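Local coordinates for thiamine-monophosphate kinase (Stenotrophomonas maltophilia, PDB 6XEP), which probably catalyses the ATP-dependent phosphorylation of thiamine monophosphate to thiamine diphosphate, the active form of vitamin B1, at residues A[155-167]-A[298-310]. Residues are numbered along the deposited sequence; the frame is centred on the assembly and turned at random.
Sequences RAQLGDDIWVSGT and DLPLTRIGRIADG
Strands 161-165 and 301-308 pair antiparallel, their axes 4.2 Å apart at closest approach, and a classic beta bulge sets I304 and G305 together opposite I162. I162 O takes a bond from I304 N (2.8 Å) and a weak one from G305 N, while I162 N gives to G305 O. Just before strand 161-165, the type II turn 157-160 adds two more backbone bonds: I307 N gives to D160 O, and I307 O accepts from G159 N. R303 lays its CB over the six-membered ring of W163, a CH-pi contact 3.8 Å from the centroid and nearly on the ring normal. With CG anti to the backbone N (chi1 -173°), the R303 chain continues past W163 until CD lies 3.4 Å from D161 CG. The charged ends stay apart, D161 OD1 and R303 NH1 4.4 Å from each other; water 1 bridges them and also donates to G305 O at the bulge. On the other face I162 CD1 meets I307 CD1 at 3.9 Å, and I304 packs crosswise against I162 and V164. Water 2 joins T302 OG1 to V164 O and G166 O. Both are inner strands of the mixed sheet in the AIR synthase-related (PurM-like) C-terminal domain. D161 has its salt bridge with R287 of helix 287-297, on the W163 face; R303 adds side-chain contact and one shared water, so its electrostatic help is probably indirect.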
loop_
_atom_site.group_PDB
_atom_site.type_symbol
_atom_site.label_atom_id
_atom_site.label_comp_id
_atom_site.label_asym_id
_atom_site.label_seq_id
_atom_site.Cartn_x
_atom_site.Cartn_y
_atom_site.Cartn_z
ATOM N N ARG A 155 -14.113 -21.553 -10.549
ATOM C CA ARG A 155 -15.048 -21.891 -11.613
ATOM C C ARG A 155 -14.491 -22.904 -12.607
ATOM O O ARG A 155 -15.015 -23.022 -13.717
ATOM C CB ARG A 155 -15.506 -20.618 -12.328
ATOM C CG ARG A 155 -16.349 -19.740 -11.406
ATOM C CD ARG A 155 -17.020 -18.591 -12.117
ATOM N NE ARG A 155 -17.967 -17.916 -11.232
ATOM C CZ ARG A 155 -18.347 -16.648 -11.365
ATOM N NH1 ARG A 155 -17.843 -15.897 -12.342
ATOM N NH2 ARG A 155 -19.214 -16.126 -10.505
ATOM N N ALA A 156 -13.469 -23.664 -12.231
ATOM C CA ALA A 156 -13.045 -24.766 -13.086
ATOM C C ALA A 156 -14.195 -25.759 -13.242
ATOM O O ALA A 156 -14.979 -25.966 -12.317
ATOM C CB ALA A 156 -11.816 -25.454 -12.495
ATOM N N GLN A 157 -14.318 -26.349 -14.433
ATOM C CA GLN A 157 -15.398 -27.269 -14.754
ATOM C C GLN A 157 -14.832 -28.649 -15.042
ATOM O O GLN A 157 -13.746 -28.776 -15.609
ATOM C CB GLN A 157 -16.198 -26.787 -15.972
ATOM C CG GLN A 157 -16.901 -25.465 -15.736
ATOM C CD GLN A 157 -17.886 -25.554 -14.600
ATOM O OE1 GLN A 157 -18.787 -26.402 -14.611
ATOM N NE2 GLN A 157 -17.723 -24.689 -13.600
ATOM N N LEU A 158 -15.585 -29.681 -14.662
ATOM C CA LEU A 158 -15.201 -31.039 -15.014
ATOM C C LEU A 158 -14.989 -31.151 -16.517
ATOM O O LEU A 158 -15.770 -30.613 -17.311
ATOM C CB LEU A 158 -16.283 -32.027 -14.546
ATOM C CG LEU A 158 -16.529 -32.073 -13.031
ATOM C CD1 LEU A 158 -17.528 -33.164 -12.670
ATOM C CD2 LEU A 158 -15.237 -32.279 -12.257
ATOM N N GLY A 159 -13.922 -31.847 -16.910
ATOM C CA GLY A 159 -13.562 -31.960 -18.306
ATOM C C GLY A 159 -12.693 -30.846 -18.870
ATOM O O GLY A 159 -12.237 -30.966 -20.017
ATOM N N ASP A 160 -12.428 -29.776 -18.113
ATOM C CA ASP A 160 -11.569 -28.704 -18.615
ATOM C C ASP A 160 -10.154 -29.213 -18.886
ATOM O O ASP A 160 -9.644 -30.095 -18.191
ATOM C CB ASP A 160 -11.475 -27.555 -17.606
ATOM C CG ASP A 160 -12.691 -26.649 -17.608
ATOM O OD1 ASP A 160 -13.616 -26.864 -18.427
ATOM O OD2 ASP A 160 -12.709 -25.707 -16.781
ATOM N N ASP A 161 -9.508 -28.624 -19.890
ATOM C CA ASP A 161 -8.054 -28.686 -19.983
ATOM C C ASP A 161 -7.436 -27.708 -18.984
ATOM O O ASP A 161 -8.008 -26.663 -18.679
ATOM C CB ASP A 161 -7.564 -28.313 -21.385
ATOM C CG ASP A 161 -8.040 -29.268 -22.460
ATOM O OD1 ASP A 161 -8.094 -30.483 -22.188
ATOM O OD2 ASP A 161 -8.332 -28.802 -23.596
ATOM N N ILE A 162 -6.240 -28.036 -18.508
ATOM C CA ILE A 162 -5.418 -27.127 -17.718
ATOM C C ILE A 162 -4.309 -26.604 -18.622
ATOM O O ILE A 162 -3.681 -27.386 -19.353
ATOM C CB ILE A 162 -4.830 -27.838 -16.486
ATOM C CG1 ILE A 162 -5.949 -28.444 -15.623
ATOM C CG2 ILE A 162 -4.013 -26.865 -15.621
ATOM C CD1 ILE A 162 -5.400 -29.211 -14.418
ATOM N N TRP A 163 -4.058 -25.292 -18.558
ATOM C CA TRP A 163 -3.063 -24.608 -19.382
ATOM C C TRP A 163 -2.150 -23.778 -18.500
ATOM O O TRP A 163 -2.545 -23.338 -17.425
ATOM C CB TRP A 163 -3.702 -23.648 -20.398
ATOM C CG TRP A 163 -4.567 -24.307 -21.445
ATOM C CD1 TRP A 163 -5.866 -24.715 -21.304
ATOM C CD2 TRP A 163 -4.191 -24.619 -22.790
ATOM N NE1 TRP A 163 -6.315 -25.265 -22.474
ATOM C CE2 TRP A 163 -5.311 -25.209 -23.409
ATOM C CE3 TRP A 163 -3.015 -24.449 -23.532
ATOM C CZ2 TRP A 163 -5.295 -25.641 -24.743
ATOM C CZ3 TRP A 163 -2.994 -24.874 -24.853
ATOM C CH2 TRP A 163 -4.132 -25.474 -25.447
ATOM N N VAL A 164 -0.937 -23.510 -18.986
ATOM C CA VAL A 164 -0.053 -22.580 -18.293
ATOM C C VAL A 164 0.740 -21.773 -19.320
ATOM O O VAL A 164 1.090 -22.269 -20.394
ATOM C CB VAL A 164 0.884 -23.309 -17.294
ATOM C CG1 VAL A 164 1.902 -24.186 -18.014
ATOM C CG2 VAL A 164 1.565 -22.298 -16.359
ATOM N N SER A 165 1.000 -20.513 -18.991
ATOM C CA SER A 165 1.726 -19.626 -19.892
ATOM C C SER A 165 3.230 -19.748 -19.671
ATOM O O SER A 165 3.690 -20.198 -18.623
ATOM C CB SER A 165 1.293 -18.171 -19.680
ATOM O OG SER A 165 1.597 -17.717 -18.345
ATOM N N GLY A 166 3.997 -19.345 -20.692
ATOM C CA GLY A 166 5.441 -19.217 -20.546
ATOM C C GLY A 166 6.133 -20.529 -20.222
ATOM O O GLY A 166 5.899 -21.576 -20.848
ATOM N N THR A 167 7.042 -20.459 -19.254
ATOM C CA THR A 167 7.815 -21.606 -18.799
ATOM C C THR A 167 7.759 -21.632 -17.282
ATOM O O THR A 167 7.518 -20.611 -16.641
ATOM C CB THR A 167 9.289 -21.547 -19.256
ATOM O OG1 THR A 167 9.878 -20.314 -18.810
ATOM C CG2 THR A 167 9.382 -21.638 -20.786
ATOM N N ASP A 298 2.438 -14.088 -29.197
ATOM C CA ASP A 298 3.832 -14.528 -29.169
ATOM C C ASP A 298 4.214 -14.930 -27.744
ATOM O O ASP A 298 5.239 -14.514 -27.188
ATOM C CB ASP A 298 4.773 -13.448 -29.727
ATOM C CG ASP A 298 6.192 -13.968 -29.948
ATOM O OD1 ASP A 298 6.364 -15.200 -30.060
ATOM O OD2 ASP A 298 7.137 -13.153 -29.986
ATOM N N LEU A 299 3.337 -15.736 -27.132
ATOM C CA LEU A 299 3.501 -16.214 -25.771
ATOM C C LEU A 299 3.120 -17.687 -25.725
ATOM O O LEU A 299 1.996 -18.043 -26.086
ATOM C CB LEU A 299 2.620 -15.409 -24.805
ATOM C CG LEU A 299 2.570 -15.940 -23.372
ATOM C CD1 LEU A 299 3.896 -15.729 -22.611
ATOM C CD2 LEU A 299 1.418 -15.300 -22.630
ATOM N N PRO A 300 4.008 -18.574 -25.303
ATOM C CA PRO A 300 3.633 -19.991 -25.246
ATOM C C PRO A 300 2.472 -20.209 -24.290
ATOM O O PRO A 300 2.449 -19.673 -23.182
ATOM C CB PRO A 300 4.905 -20.679 -24.744
ATOM C CG PRO A 300 6.017 -19.733 -25.104
ATOM C CD PRO A 300 5.415 -18.358 -24.916
ATOM N N LEU A 301 1.510 -21.015 -24.731
ATOM C CA LEU A 301 0.471 -21.565 -23.865
ATOM C C LEU A 301 0.496 -23.074 -24.038
ATOM O O LEU A 301 0.340 -23.569 -25.161
ATOM C CB LEU A 301 -0.914 -21.019 -24.212
ATOM C CG LEU A 301 -0.986 -19.486 -24.212
ATOM C CD1 LEU A 301 -2.296 -19.016 -24.844
ATOM C CD2 LEU A 301 -0.825 -18.954 -22.785
ATOM N N THR A 302 0.682 -23.794 -22.937
ATOM C CA THR A 302 0.941 -25.225 -22.976
ATOM C C THR A 302 -0.150 -25.962 -22.217
ATOM O O THR A 302 -0.415 -25.654 -21.055
ATOM C CB THR A 302 2.319 -25.533 -22.392
ATOM O OG1 THR A 302 3.295 -24.810 -23.149
ATOM C CG2 THR A 302 2.631 -27.047 -22.465
ATOM N N ARG A 303 -0.779 -26.936 -22.880
ATOM C CA ARG A 303 -1.784 -27.772 -22.230
ATOM C C ARG A 303 -1.071 -28.817 -21.375
ATOM O O ARG A 303 -0.307 -29.638 -21.894
ATOM C CB ARG A 303 -2.688 -28.418 -23.277
ATOM C CG ARG A 303 -3.891 -29.187 -22.727
ATOM C CD ARG A 303 -4.899 -29.553 -23.823
ATOM N NE ARG A 303 -4.266 -30.262 -24.928
ATOM C CZ ARG A 303 -4.064 -31.577 -24.943
ATOM N NH1 ARG A 303 -4.450 -32.323 -23.910
ATOM N NH2 ARG A 303 -3.470 -32.146 -25.991
ATOM N N ILE A 304 -1.309 -28.785 -20.066
ATOM C CA ILE A 304 -0.534 -29.583 -19.129
ATOM C C ILE A 304 -1.369 -30.591 -18.349
ATOM O O ILE A 304 -0.800 -31.384 -17.592
ATOM C CB ILE A 304 0.252 -28.684 -18.152
ATOM C CG1 ILE A 304 -0.694 -27.775 -17.348
ATOM C CG2 ILE A 304 1.287 -27.862 -18.911
ATOM C CD1 ILE A 304 -0.027 -27.123 -16.143
ATOM N N GLY A 305 -2.687 -30.601 -18.494
ATOM C CA GLY A 305 -3.479 -31.470 -17.639
ATOM C C GLY A 305 -4.959 -31.304 -17.866
ATOM O O GLY A 305 -5.392 -30.752 -18.881
ATOM N N ARG A 306 -5.734 -31.779 -16.889
ATOM C CA ARG A 306 -7.180 -31.839 -17.025
ATOM C C ARG A 306 -7.831 -31.730 -15.652
ATOM O O ARG A 306 -7.225 -32.062 -14.626
ATOM C CB ARG A 306 -7.634 -33.144 -17.694
ATOM C CG ARG A 306 -7.367 -34.349 -16.827
ATOM C CD ARG A 306 -7.406 -35.661 -17.591
ATOM N NE ARG A 306 -6.876 -36.744 -16.758
ATOM C CZ ARG A 306 -7.595 -37.443 -15.882
ATOM N NH1 ARG A 306 -8.887 -37.193 -15.728
ATOM N NH2 ARG A 306 -7.025 -38.404 -15.167
ATOM N N ILE A 307 -9.069 -31.228 -15.652
ATOM C CA ILE A 307 -9.911 -31.139 -14.461
ATOM C C ILE A 307 -10.855 -32.328 -14.480
ATOM O O ILE A 307 -11.419 -32.650 -15.534
ATOM C CB ILE A 307 -10.690 -29.808 -14.445
ATOM C CG1 ILE A 307 -9.729 -28.622 -14.364
ATOM C CG2 ILE A 307 -11.703 -29.786 -13.276
ATOM C CD1 ILE A 307 -9.007 -28.504 -13.040
ATOM N N ALA A 308 -11.027 -32.994 -13.328
ATOM C CA ALA A 308 -11.779 -34.241 -13.282
ATOM C C ALA A 308 -12.455 -34.391 -11.925
ATOM O O ALA A 308 -12.171 -33.652 -10.974
ATOM C CB ALA A 308 -10.882 -35.460 -13.531
ATOM N N ASP A 309 -13.362 -35.365 -11.862
ATOM C CA ASP A 309 -14.003 -35.741 -10.608
ATOM C C ASP A 309 -12.947 -36.116 -9.573
ATOM O O ASP A 309 -11.916 -36.702 -9.905
ATOM C CB ASP A 309 -14.935 -36.931 -10.855
ATOM C CG ASP A 309 -15.894 -37.181 -9.710
ATOM O OD1 ASP A 309 -15.972 -36.323 -8.809
ATOM O OD2 ASP A 309 -16.566 -38.243 -9.747
ATOM N N GLY A 310 -13.225 -35.801 -8.303
ATOM C CA GLY A 310 -12.302 -36.105 -7.215
ATOM C C GLY A 310 -11.864 -34.859 -6.461
ATOM O O GLY A 310 -12.558 -33.831 -6.484
HETATM O O HOH W 1 -5.876 -31.827 -21.456
HETATM O O HOH W 2 3.512 -22.521 -21.872
#